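Local atomic coordinates of trwC protein (Escherichia coli, PDB entry 1OMH), a protein that probably nicks and processes plasmid DNA at the origin of transfer during bacterial conjugation, this piece being its N-terminal relaxase domain. Residues Ala90-Ser93 with Val94-Ala98; Ala194-Asn197 with Ala198-His202; Gly231-Lys234 with Arg235-Gln238; Glu241-Ala245 with Arg246-Pro250; Ala276-Ala279 with Glu280-Ala283. All coordinates share one frame; numbering follows the deposited sequence.

Contact 1: Ala90-Ser93 with Val94-Ala98; sequences APKS and VSLQA. With nucleotides of chain A.
Pro91 O takes the N-H of Ser95 at 3.1 Å and also a weak bond from Val94 N; with Pro91 in the N-cap position, this opens helix 92-99 straight after strand 81-89. The next two backbone bonds run from Leu96 N to Lys92 O and from Gln97 N to Ser93 O. On the flank of this first turn, Val94 sets one methyl against each of the two leading residues. CG2 lies alongside the proline ring, 3.9 Å from Pro91 CD, while CG1 meets Ala90 CB. Lys92 goes the other way: its CG stands anti to the backbone N (chi1 -176°), and bends at the next two torsions lay CD against Leu96 CD1 at 3.8 Å and turn the ammonium group to the DNA. There Lys92 NZ bonds OP1 of DC24 of chain A at 2.9 Å, and Gln159 and the carbonyl of Pro158 grip the same nitrogen. The base of DT23 of chain A packs on the backbone here, its C5 3.6 Å from Pro91 CA. A second shell fixes the start of the helix. Water 1 donates to Ala90 O and accepts from Ser95 OG, which is tied to Leu160 as well, and Ser93 OG bonds Asp220 and Leu221 of strand 219-221. Every residue that touches here is buried once the DNA is counted. A lysine with several oxygen partners, a phosphate among them, would be expected to keep its positive charge and offset that of the DC24 phosphate, consistent with a role in holding the origin strand.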
# COMPACT_ATOMS: atom_id res chain seq x y z
N ALA B 90 1.70 5.11 -6.47
CA ALA B 90 2.34 5.46 -7.72
C ALA B 90 2.87 6.89 -7.71
O ALA B 90 2.45 7.71 -6.88
CB ALA B 90 1.35 5.30 -8.86
N PRO B 91 3.83 7.19 -8.60
CA PRO B 91 4.39 8.54 -8.68
C PRO B 91 3.21 9.44 -9.02
O PRO B 91 2.24 8.98 -9.62
CB PRO B 91 5.37 8.42 -9.85
CG PRO B 91 5.86 7.00 -9.72
CD PRO B 91 4.58 6.24 -9.44
N LYS B 92 3.27 10.71 -8.65
CA LYS B 92 2.16 11.63 -8.90
C LYS B 92 1.80 11.76 -10.38
O LYS B 92 0.62 11.76 -10.73
CB LYS B 92 2.47 13.02 -8.32
CG LYS B 92 1.32 14.03 -8.45
CD LYS B 92 0.08 13.59 -7.65
CE LYS B 92 0.37 13.53 -6.15
NZ LYS B 92 -0.85 13.25 -5.35
N SER B 93 2.80 11.90 -11.25
CA SER B 93 2.53 12.02 -12.68
C SER B 93 1.73 10.83 -13.19
O SER B 93 0.87 10.97 -14.06
CB SER B 93 3.84 12.10 -13.48
OG SER B 93 4.59 10.91 -13.35
N VAL B 94 2.01 9.66 -12.63
CA VAL B 94 1.31 8.45 -13.03
C VAL B 94 -0.15 8.53 -12.58
O VAL B 94 -1.06 8.21 -13.35
CB VAL B 94 2.00 7.20 -12.44
CG1 VAL B 94 1.20 5.94 -12.76
CG2 VAL B 94 3.41 7.09 -13.03
N SER B 95 -0.38 8.99 -11.35
CA SER B 95 -1.75 9.12 -10.86
C SER B 95 -2.50 10.13 -11.74
O SER B 95 -3.68 9.93 -12.06
CB SER B 95 -1.77 9.61 -9.40
OG SER B 95 -1.24 8.62 -8.52
N LEU B 96 -1.82 11.20 -12.14
CA LEU B 96 -2.42 12.24 -12.98
C LEU B 96 -2.84 11.72 -14.36
O LEU B 96 -3.95 11.98 -14.83
CB LEU B 96 -1.46 13.40 -13.16
CG LEU B 96 -1.52 14.58 -12.18
CD1 LEU B 96 -1.91 14.14 -10.79
CD2 LEU B 96 -0.17 15.29 -12.19
N GLN B 97 -1.94 10.99 -15.00
CA GLN B 97 -2.21 10.46 -16.33
C GLN B 97 -3.36 9.46 -16.27
O GLN B 97 -4.21 9.42 -17.15
CB GLN B 97 -0.96 9.77 -16.90
CG GLN B 97 -1.02 9.47 -18.40
CD GLN B 97 -0.93 10.73 -19.24
OE1 GLN B 97 -0.11 11.61 -18.97
NE2 GLN B 97 -1.74 10.81 -20.29
N ALA B 98 -3.39 8.65 -15.22
CA ALA B 98 -4.45 7.65 -15.09
C ALA B 98 -5.80 8.19 -14.66
O ALA B 98 -6.83 7.79 -15.19
CB ALA B 98 -4.02 6.56 -14.12
P DT A 23 7.48 13.36 -4.67
OP1 DT A 23 7.39 13.26 -6.15
OP2 DT A 23 8.16 14.52 -4.05
O5' DT A 23 6.02 13.19 -4.04
C5' DT A 23 4.90 14.03 -4.44
C4' DT A 23 3.63 13.21 -4.52
O4' DT A 23 3.93 12.04 -5.29
C3' DT A 23 2.98 12.73 -3.21
O3' DT A 23 1.63 13.21 -3.32
C2' DT A 23 2.52 11.32 -3.53
C1' DT A 23 3.27 10.91 -4.78
N1 DT A 23 4.19 9.77 -4.82
C2 DT A 23 3.77 8.54 -4.37
O2 DT A 23 2.71 8.38 -3.79
N3 DT A 23 4.64 7.51 -4.62
C4 DT A 23 5.87 7.59 -5.25
O4 DT A 23 6.52 6.57 -5.45
C5 DT A 23 6.28 8.93 -5.63
C7 DT A 23 7.61 9.13 -6.28
C6 DT A 23 5.44 9.93 -5.38
P DC A 24 0.81 13.79 -2.07
OP1 DC A 24 -0.60 13.67 -2.54
OP2 DC A 24 1.36 15.13 -1.72
O5' DC A 24 1.05 12.81 -0.84
C5' DC A 24 0.35 11.56 -0.67
C4' DC A 24 0.92 10.83 0.51
O4' DC A 24 2.36 10.84 0.38
C3' DC A 24 0.61 11.47 1.87
O3' DC A 24 -0.21 10.48 2.52
C2' DC A 24 1.89 11.27 2.67
C1' DC A 24 2.96 10.97 1.65
N1 DC A 24 4.14 11.84 1.54
C2 DC A 24 5.14 11.71 2.52
O2 DC A 24 4.93 10.96 3.47
N3 DC A 24 6.29 12.40 2.39
C4 DC A 24 6.46 13.21 1.34
N4 DC A 24 7.63 13.85 1.23
C5 DC A 24 5.45 13.40 0.35
C6 DC A 24 4.31 12.71 0.50
O HOH W 1 0.45 9.62 -6.95

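Contact 2: Ala194-Asn197 with Ala198-His202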
# COMPACT_ATOMS: atom_id res chain seq x y z
N ALA B 194 11.19 -1.42 -4.61
CA ALA B 194 11.99 -1.32 -5.82
C ALA B 194 11.41 -2.24 -6.88
O ALA B 194 11.46 -1.94 -8.08
CB ALA B 194 13.44 -1.69 -5.52
N VAL B 195 10.85 -3.37 -6.45
CA VAL B 195 10.22 -4.32 -7.36
C VAL B 195 8.95 -3.70 -7.96
O VAL B 195 8.66 -3.86 -9.15
CB VAL B 195 9.84 -5.63 -6.65
CG1 VAL B 195 9.12 -6.56 -7.61
CG2 VAL B 195 11.10 -6.30 -6.08
N TYR B 196 8.17 -3.01 -7.12
CA TYR B 196 6.94 -2.37 -7.59
C TYR B 196 7.33 -1.31 -8.62
O TYR B 196 6.75 -1.21 -9.69
CB TYR B 196 6.20 -1.70 -6.43
CG TYR B 196 5.14 -0.70 -6.85
CD1 TYR B 196 3.89 -1.12 -7.30
CD2 TYR B 196 5.41 0.66 -6.82
CE1 TYR B 196 2.92 -0.19 -7.71
CE2 TYR B 196 4.46 1.59 -7.22
CZ TYR B 196 3.22 1.17 -7.67
OH TYR B 196 2.30 2.10 -8.08
N ASN B 197 8.34 -0.52 -8.27
CA ASN B 197 8.85 0.54 -9.14
C ASN B 197 9.25 -0.01 -10.51
O ASN B 197 8.86 0.52 -11.55
CB ASN B 197 10.06 1.20 -8.48
CG ASN B 197 10.20 2.66 -8.84
OD1 ASN B 197 11.30 3.20 -8.89
ND2 ASN B 197 9.07 3.33 -9.09
N ALA B 198 10.04 -1.09 -10.51
CA ALA B 198 10.50 -1.72 -11.74
C ALA B 198 9.36 -2.23 -12.61
O ALA B 198 9.31 -1.93 -13.80
CB ALA B 198 11.45 -2.88 -11.41
N GLU B 199 8.46 -3.01 -12.02
CA GLU B 199 7.32 -3.56 -12.74
C GLU B 199 6.43 -2.46 -13.31
O GLU B 199 5.97 -2.56 -14.45
CB GLU B 199 6.49 -4.46 -11.83
CG GLU B 199 7.22 -5.70 -11.33
CD GLU B 199 7.44 -6.72 -12.43
OE1 GLU B 199 8.15 -7.71 -12.18
OE2 GLU B 199 6.89 -6.53 -13.54
N LEU B 200 6.18 -1.43 -12.51
CA LEU B 200 5.33 -0.33 -12.96
C LEU B 200 5.95 0.36 -14.18
O LEU B 200 5.30 0.55 -15.20
CB LEU B 200 5.15 0.71 -11.84
CG LEU B 200 4.33 1.94 -12.25
CD1 LEU B 200 2.94 1.52 -12.67
CD2 LEU B 200 4.26 2.94 -11.08
N ALA B 201 7.23 0.71 -14.05
CA ALA B 201 7.96 1.36 -15.13
C ALA B 201 7.91 0.51 -16.39
O ALA B 201 7.70 1.03 -17.49
CB ALA B 201 9.40 1.60 -14.70
N HIS B 202 8.09 -0.80 -16.24
CA HIS B 202 8.06 -1.70 -17.38
C HIS B 202 6.69 -1.66 -18.04
O HIS B 202 6.59 -1.56 -19.26
CB HIS B 202 8.38 -3.13 -16.92
CG HIS B 202 8.36 -4.14 -18.03
ND1 HIS B 202 9.25 -4.09 -19.09
CD2 HIS B 202 7.57 -5.21 -18.25
CE1 HIS B 202 9.00 -5.10 -19.91
NE2 HIS B 202 7.99 -5.79 -19.42
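Tyr196 and Leu200, one helical turn apart, run alongside each other on the same flank of helix 189-206. Leu200 CD2 approaches the far end of the phenol obliquely, 3.7 Å from Tyr196 OH and 4.0 Å from Tyr196 CZ. Both side chains leave the helix with CG opposite the backbone N (chi1 164° for Tyr196); the ring leans toward the next turn while Leu200 CD2 tips back to meet it. Beneath them Leu200 N bonds Tyr196 O at 2.9 Å. The phenol oxygen is buried but has a partner in His110, whose ring nitrogen ND1 bonds it and holds the ring's outer end in place.

The opposite side of the helix is plainer. Ala194 and Ala198 are exposed, and what joins them is the backbone bond from Ala198 N to Ala194 O; Ala198 CB sits 3.5 Å from Ala194 O. Between the two sides, Glu199 CG folds back to 3.2 Å from Val195 O, while Glu199 CG and Val195 CG1 stay 4.3 Å apart, a loose touch. The carboxylate runs on to a salt bridge with Arg116.

The packed flank faces helix 104-122, where Tyr196 meets Ala113 and Thr117 and Val195 meets Thr117 and Gln120. The tyrosine ring also meets Phe88 of strand 81-89, with the planes about 55° apart. Asn197, Leu200 and Ala201 cover Phe219 of strand 219-221, so the helix is held between a neighbouring helix and a short hairpin.

Contact 3: Gly231-Lys234 with Arg235-Gln238. With nucleotides of chain A.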
# COMPACT_ATOMS: atom_id res chain seq x y z
N GLY B 231 1.64 20.93 -7.88
CA GLY B 231 0.32 21.53 -7.94
C GLY B 231 -0.76 20.53 -7.58
O GLY B 231 -1.89 20.92 -7.30
N PHE B 232 -0.42 19.25 -7.60
CA PHE B 232 -1.36 18.18 -7.25
C PHE B 232 -0.84 17.37 -6.06
O PHE B 232 -1.22 16.21 -5.86
CB PHE B 232 -1.57 17.22 -8.44
CG PHE B 232 -2.57 17.69 -9.47
CD1 PHE B 232 -2.14 18.18 -10.70
CD2 PHE B 232 -3.93 17.63 -9.21
CE1 PHE B 232 -3.06 18.58 -11.68
CE2 PHE B 232 -4.86 18.03 -10.17
CZ PHE B 232 -4.42 18.51 -11.41
N SER B 233 0.04 17.98 -5.27
CA SER B 233 0.61 17.31 -4.10
C SER B 233 0.42 18.17 -2.85
O SER B 233 1.39 18.59 -2.22
CB SER B 233 2.11 17.05 -4.30
OG SER B 233 2.33 16.18 -5.41
N LYS B 234 -0.84 18.41 -2.50
CA LYS B 234 -1.18 19.22 -1.34
C LYS B 234 -0.64 18.66 -0.03
O LYS B 234 -0.19 19.42 0.82
CB LYS B 234 -2.71 19.37 -1.25
CG LYS B 234 -3.30 20.23 -2.38
CD LYS B 234 -4.82 20.28 -2.29
CE LYS B 234 -5.42 21.13 -3.41
NZ LYS B 234 -6.92 21.17 -3.33
N ARG B 235 -0.70 17.34 0.15
CA ARG B 235 -0.18 16.75 1.38
C ARG B 235 1.32 17.01 1.52
O ARG B 235 1.80 17.31 2.62
CB ARG B 235 -0.49 15.25 1.43
CG ARG B 235 -1.97 14.94 1.67
CD ARG B 235 -2.38 15.28 3.11
NE ARG B 235 -1.67 14.42 4.06
CZ ARG B 235 -0.96 14.87 5.09
NH1 ARG B 235 -0.85 16.17 5.32
NH2 ARG B 235 -0.34 14.00 5.88
N THR B 236 2.06 16.92 0.42
CA THR B 236 3.49 17.18 0.46
C THR B 236 3.73 18.62 0.90
O THR B 236 4.66 18.90 1.66
CB THR B 236 4.15 16.98 -0.92
OG1 THR B 236 4.01 15.61 -1.32
CG2 THR B 236 5.63 17.35 -0.87
N GLU B 237 2.89 19.52 0.41
CA GLU B 237 3.00 20.94 0.74
C GLU B 237 2.75 21.17 2.23
O GLU B 237 3.44 21.96 2.86
CB GLU B 237 2.00 21.76 -0.09
CG GLU B 237 2.27 23.26 -0.09
CD GLU B 237 1.15 24.05 -0.76
OE1 GLU B 237 0.58 23.55 -1.75
OE2 GLU B 237 0.86 25.18 -0.30
N GLN B 238 1.76 20.48 2.78
CA GLN B 238 1.43 20.61 4.19
C GLN B 238 2.58 20.08 5.05
O GLN B 238 2.93 20.66 6.08
CB GLN B 238 0.13 19.86 4.50
CG GLN B 238 -1.11 20.55 3.91
CD GLN B 238 -2.39 19.73 4.05
OE1 GLN B 238 -3.50 20.28 4.04
NE2 GLN B 238 -2.25 18.42 4.17
P DC A 24 0.81 13.79 -2.07
OP1 DC A 24 -0.60 13.67 -2.54
OP2 DC A 24 1.36 15.13 -1.72
O5' DC A 24 1.05 12.81 -0.84
C5' DC A 24 0.35 11.56 -0.67
C4' DC A 24 0.92 10.83 0.51
O4' DC A 24 2.36 10.84 0.38
C3' DC A 24 0.61 11.47 1.87
O3' DC A 24 -0.21 10.48 2.52
C2' DC A 24 1.89 11.27 2.67
C1' DC A 24 2.96 10.97 1.65
N1 DC A 24 4.14 11.84 1.54
C2 DC A 24 5.14 11.71 2.52
O2 DC A 24 4.93 10.96 3.47
N3 DC A 24 6.29 12.40 2.39
C4 DC A 24 6.46 13.21 1.34
N4 DC A 24 7.63 13.85 1.23
C5 DC A 24 5.45 13.40 0.35
C6 DC A 24 4.31 12.71 0.50
P DT A 25 -0.91 10.77 3.95
OP1 DT A 25 -2.07 11.66 3.68
OP2 DT A 25 0.08 11.17 4.98
O5' DT A 25 -1.45 9.33 4.37
C5' DT A 25 -2.20 8.53 3.45
C4' DT A 25 -2.09 7.07 3.80
O4' DT A 25 -0.74 6.61 3.59
C3' DT A 25 -2.37 6.79 5.28
O3' DT A 25 -3.75 6.48 5.42
C2' DT A 25 -1.54 5.56 5.57
C1' DT A 25 -0.40 5.62 4.56
N1 DT A 25 0.94 5.93 5.11
C2 DT A 25 1.65 4.91 5.70
O2 DT A 25 1.22 3.77 5.82
N3 DT A 25 2.90 5.26 6.15
C4 DT A 25 3.49 6.51 6.08
O4 DT A 25 4.62 6.67 6.53
C5 DT A 25 2.68 7.54 5.47
C7 DT A 25 3.23 8.93 5.35
C6 DT A 25 1.46 7.20 5.02
P DT A 23 7.48 13.36 -4.67
OP1 DT A 23 7.39 13.26 -6.15
OP2 DT A 23 8.16 14.52 -4.05
O5' DT A 23 6.02 13.19 -4.04
C5' DT A 23 4.90 14.03 -4.44
C4' DT A 23 3.63 13.21 -4.52
O4' DT A 23 3.93 12.04 -5.29
C3' DT A 23 2.98 12.73 -3.21
O3' DT A 23 1.63 13.21 -3.32
C2' DT A 23 2.52 11.32 -3.53
C1' DT A 23 3.27 10.91 -4.78
N1 DT A 23 4.19 9.77 -4.82
C2 DT A 23 3.77 8.54 -4.37
O2 DT A 23 2.71 8.38 -3.79
N3 DT A 23 4.64 7.51 -4.62
C4 DT A 23 5.87 7.59 -5.25
O4 DT A 23 6.52 6.57 -5.45
C5 DT A 23 6.28 8.93 -5.63
C7 DT A 23 7.61 9.13 -6.28
C6 DT A 23 5.44 9.93 -5.38
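Thr236 OG1 stands opposite its own carbonyl carbon and beside the backbone N (chi1 -63°), which lets hydroxyl and amide reach one phosphate oxygen together. OG1 donates to OP2 of DC24 of chain A at 2.7 Å, and Thr236 N to the same oxygen at 2.9 Å. Ser233, three residues earlier at the N-cap position, closes in with its CB 3.8 Å from Thr236 OG1, while its own hydroxyl bonds back to Ile229. Ser233 O takes Glu237 N at 3.2 Å, and Lys234 O takes Gln238 N, starting helix 234-246.

Arg235 serves the next phosphate. Bends at its second and third torsions (-71° and -65°) curl the chain so that the guanidinium meets DT25 of chain A with its edge. NE points almost straight at OP1, 2.8 Å away, and NH2 reaches OP2 at 3.0 Å, a two-pronged grip. Lys262 O and Ser265 OG bond NH2 and NH1 and hold the flat group in its rotation.

Two successive phosphates are thus bound by the first turn of a helix. Its dipole, with the arginine charge, would probably favour the anionic backbone. The hydrogen bonds to DNA here all go to phosphate oxygens, so alone they would not read the base, although Thr236 also touches the cytosine ring at C5.

Contact 4: Glu241-Ala245 with Arg246-Pro250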
# COMPACT_ATOMS: atom_id res chain seq x y z
N GLU B 241 5.39 22.65 5.00
CA GLU B 241 5.08 23.82 5.83
C GLU B 241 5.28 23.50 7.30
O GLU B 241 5.70 24.35 8.06
CB GLU B 241 3.64 24.30 5.62
CG GLU B 241 3.44 25.74 6.10
CD GLU B 241 1.98 26.14 6.31
OE1 GLU B 241 1.12 25.71 5.51
OE2 GLU B 241 1.69 26.89 7.26
N TRP B 242 4.95 22.27 7.70
CA TRP B 242 5.09 21.87 9.09
C TRP B 242 6.56 21.94 9.51
O TRP B 242 6.87 22.49 10.58
CB TRP B 242 4.53 20.46 9.30
CG TRP B 242 4.46 20.05 10.75
CD1 TRP B 242 5.49 19.58 11.52
CD2 TRP B 242 3.30 20.08 11.60
NE1 TRP B 242 5.04 19.32 12.80
CE2 TRP B 242 3.70 19.62 12.87
CE3 TRP B 242 1.97 20.46 11.41
CZ2 TRP B 242 2.82 19.52 13.95
CZ3 TRP B 242 1.09 20.37 12.48
CH2 TRP B 242 1.52 19.90 13.74
N TYR B 243 7.45 21.41 8.68
CA TYR B 243 8.87 21.45 8.98
C TYR B 243 9.35 22.91 9.03
O TYR B 243 10.10 23.30 9.92
CB TYR B 243 9.69 20.69 7.93
CG TYR B 243 9.51 19.18 7.94
CD1 TYR B 243 9.44 18.47 9.13
CD2 TYR B 243 9.46 18.46 6.74
CE1 TYR B 243 9.32 17.08 9.15
CE2 TYR B 243 9.34 17.07 6.74
CZ TYR B 243 9.27 16.39 7.94
OH TYR B 243 9.15 15.02 7.95
N ALA B 244 8.92 23.70 8.05
CA ALA B 244 9.31 25.11 7.97
C ALA B 244 8.85 25.91 9.19
O ALA B 244 9.56 26.79 9.66
CB ALA B 244 8.74 25.75 6.69
N ALA B 245 7.67 25.58 9.69
CA ALA B 245 7.14 26.27 10.86
C ALA B 245 7.98 25.92 12.08
O ALA B 245 8.33 26.80 12.87
CB ALA B 245 5.69 25.87 11.09
N ARG B 246 8.30 24.64 12.23
CA ARG B 246 9.10 24.16 13.35
C ARG B 246 10.58 24.52 13.18
O ARG B 246 11.39 24.27 14.07
CB ARG B 246 8.99 22.63 13.46
CG ARG B 246 7.72 22.10 14.10
CD ARG B 246 7.82 22.12 15.62
NE ARG B 246 7.32 20.88 16.22
CZ ARG B 246 6.11 20.39 16.02
NH1 ARG B 246 5.73 19.26 16.61
NH2 ARG B 246 5.26 21.02 15.22
N GLY B 247 10.92 25.09 12.03
CA GLY B 247 12.30 25.46 11.77
C GLY B 247 13.18 24.23 11.66
O GLY B 247 14.37 24.27 12.00
N LEU B 248 12.61 23.14 11.17
CA LEU B 248 13.33 21.88 11.02
C LEU B 248 13.87 21.65 9.62
O LEU B 248 13.27 22.07 8.63
CB LEU B 248 12.41 20.71 11.40
CG LEU B 248 12.30 20.25 12.86
CD1 LEU B 248 12.52 21.40 13.82
CD2 LEU B 248 10.94 19.61 13.07
N ASP B 249 15.02 21.00 9.55
CA ASP B 249 15.65 20.68 8.27
C ASP B 249 15.15 19.28 7.92
O ASP B 249 15.46 18.31 8.61
CB ASP B 249 17.18 20.69 8.40
CG ASP B 249 17.89 20.31 7.11
OD1 ASP B 249 19.12 20.52 7.03
OD2 ASP B 249 17.23 19.80 6.17
N PRO B 250 14.37 19.17 6.84
CA PRO B 250 13.82 17.88 6.39
C PRO B 250 14.86 16.79 6.15
O PRO B 250 14.55 15.61 6.19
CB PRO B 250 13.06 18.26 5.12
CG PRO B 250 13.78 19.47 4.62
CD PRO B 250 14.02 20.24 5.89
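Trp242 opens the final turn of helix 234-246, which closes in a Schellman motif. Its carbonyl takes Arg246 N at 3.1 Å, and its indole lies alongside the arginine side chain, both reaching the same way. Arg246 NH2 comes within 3.0 Å of Trp242 NE1; since both nitrogens are donors, this is close packing and no bond, with the ring and guanidinium planes 51° apart. Bends at the second and third torsions of Arg246 bring the guanidinium beside the indole. Behind the tryptophan stand Ala261 and Leu264 of helix 255-264.

Tyr243, the buried member of the group, does most to join helix and loop. Its carbonyl receives Leu248 N at 2.8 Å, the i to i-5 bond of the motif. Its ring meets the loop obliquely, with CD1 4.4 Å from Leu248 CB, a slight touch, and packs on Lys258 and Ala261 of helix 255-264 beyond.

Ala244 supplies the i to i-3 bond, a weak one of 3.2 Å from Gly247 N to Ala244 O. Gly247 is the C-prime residue: its phi of 66°, easy for glycine, turns the chain out of the helix. Ala245 leads directly into Arg246 on the exposed side. From there the chain runs through Leu248, which packs on Val253, and returns to the tyrosine, where Pro250 CB approaches obliquely and stops 4.0 Å from Tyr243 CD2.

Contact 5: Ala276-Ala279 with Glu280-Ala283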
# COMPACT_ATOMS: atom_id res chain seq x y z
N ALA B 276 -17.73 15.51 -9.75
CA ALA B 276 -17.38 16.92 -9.63
C ALA B 276 -15.88 17.10 -9.35
O ALA B 276 -15.25 18.02 -9.86
CB ALA B 276 -18.20 17.57 -8.52
N LEU B 277 -15.32 16.20 -8.54
CA LEU B 277 -13.90 16.28 -8.21
C LEU B 277 -13.02 16.07 -9.45
O LEU B 277 -12.01 16.76 -9.63
CB LEU B 277 -13.55 15.23 -7.14
CG LEU B 277 -12.08 15.18 -6.71
CD1 LEU B 277 -11.63 16.55 -6.21
CD2 LEU B 277 -11.91 14.13 -5.62
N ARG B 278 -13.42 15.13 -10.31
CA ARG B 278 -12.68 14.84 -11.53
C ARG B 278 -12.65 16.08 -12.42
O ARG B 278 -11.62 16.42 -13.02
CB ARG B 278 -13.36 13.68 -12.29
CG ARG B 278 -12.44 12.84 -13.18
CD ARG B 278 -11.72 13.67 -14.23
NE ARG B 278 -11.00 12.85 -15.21
CZ ARG B 278 -11.58 12.08 -16.12
NH1 ARG B 278 -10.84 11.37 -16.97
NH2 ARG B 278 -12.91 12.01 -16.18
N ALA B 279 -13.79 16.76 -12.50
CA ALA B 279 -13.91 17.98 -13.30
C ALA B 279 -12.96 19.05 -12.75
O ALA B 279 -12.39 19.82 -13.50
CB ALA B 279 -15.35 18.48 -13.27
N GLU B 280 -12.81 19.09 -11.43
CA GLU B 280 -11.93 20.05 -10.79
C GLU B 280 -10.49 19.73 -11.19
O GLU B 280 -9.72 20.62 -11.57
CB GLU B 280 -12.06 19.98 -9.26
CG GLU B 280 -11.23 21.02 -8.51
CD GLU B 280 -11.29 20.87 -6.99
OE1 GLU B 280 -12.32 20.42 -6.45
OE2 GLU B 280 -10.30 21.23 -6.32
N TRP B 281 -10.13 18.46 -11.10
CA TRP B 281 -8.78 18.01 -11.47
C TRP B 281 -8.45 18.45 -12.89
O TRP B 281 -7.39 19.02 -13.14
CB TRP B 281 -8.67 16.48 -11.39
CG TRP B 281 -8.73 15.89 -10.00
CD1 TRP B 281 -8.54 16.54 -8.81
CD2 TRP B 281 -8.94 14.51 -9.68
NE1 TRP B 281 -8.61 15.64 -7.76
CE2 TRP B 281 -8.85 14.39 -8.27
CE3 TRP B 281 -9.18 13.36 -10.44
CZ2 TRP B 281 -9.00 13.17 -7.61
CZ3 TRP B 281 -9.33 12.14 -9.78
CH2 TRP B 281 -9.24 12.06 -8.38
N GLN B 282 -9.35 18.17 -13.82
CA GLN B 282 -9.11 18.53 -15.21
C GLN B 282 -8.91 20.03 -15.37
O GLN B 282 -8.03 20.48 -16.11
CB GLN B 282 -10.26 18.04 -16.09
CG GLN B 282 -10.38 16.52 -16.07
CD GLN B 282 -11.52 15.99 -16.92
OE1 GLN B 282 -12.66 16.42 -16.78
NE2 GLN B 282 -11.21 15.05 -17.80
N ALA B 283 -9.72 20.81 -14.67
CA ALA B 283 -9.59 22.27 -14.74
C ALA B 283 -8.28 22.69 -14.08
O ALA B 283 -7.60 23.60 -14.54
CB ALA B 283 -10.79 22.94 -14.04
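Arg278 and Gln282 stack their flat ends: the side-chain amide lies over one face of the guanidinium with the two planes 12° apart. Gln282 NE2 sits above the centre of that group, 3.4 Å from Arg278 CZ. The aliphatic parts follow suit, Arg278 CD packing 3.6 Å from Gln282 CG.

The other flat group is the indole of Trp281. Leu277 covers one face, with CG 3.4 Å above the plane and displaced toward the rim. Its two methyls spread over different parts of the ring, Leu277 CD1 to Trp281 NE1 at 3.5 Å and Leu277 CD2 to Trp281 CZ2 at 3.7 Å. Leu277 O also lies over a face, 3.4 Å from Trp281 CG. What sets this up is a pair of opposed first torsions: Leu277 sends CG away from its backbone N (chi1 179°), Trp281 sends CG away from its carbonyl carbon (chi1 -69°), and the two chains converge. Trp281 NE1 donates to the carbonyl of Arg156, so its N-H is satisfied although the ring is buried.

Under both pairs runs regular backbone bonding of helix 274-287, such as Trp281 N to Leu277 O at 2.9 Å. Leu277 and Trp281 are buried; Trp281 and Gln282 both touch Val100. The stack brings donor nitrogens face to face without a bond between them, consistent with flat-on packing of side chains already set one turn apart by the helix, and Arg278 NE and NH1 find their hydrogen-bond partners elsewhere, NH1 weakly at Val100 O.

How the contacts relate
Contact 1 is wholly buried, contacts 2, 3 and 5 are partly so, and contact 4 is at the surface. Contacts 3 and 4 share helix 234-246: its start binds phosphates through polar groups, whereas its end is a Schellman turn with ring packing. Contacts 1 and 3 together link the set: contact 1 meets contact 2 through Ala90 on Tyr196 and Pro91 on Leu200, and contact 3 through Lys92 and Leu96 on Ser233 and Phe232; Phe232 also reaches Trp281 O of contact 5. Contacts 1 and 3 grip neighbouring parts of one DNA strand, both at helix starts. Contacts 2 and 5 are mid-helix pairings of an aromatic residue with leucine, without direct bonds to DNA.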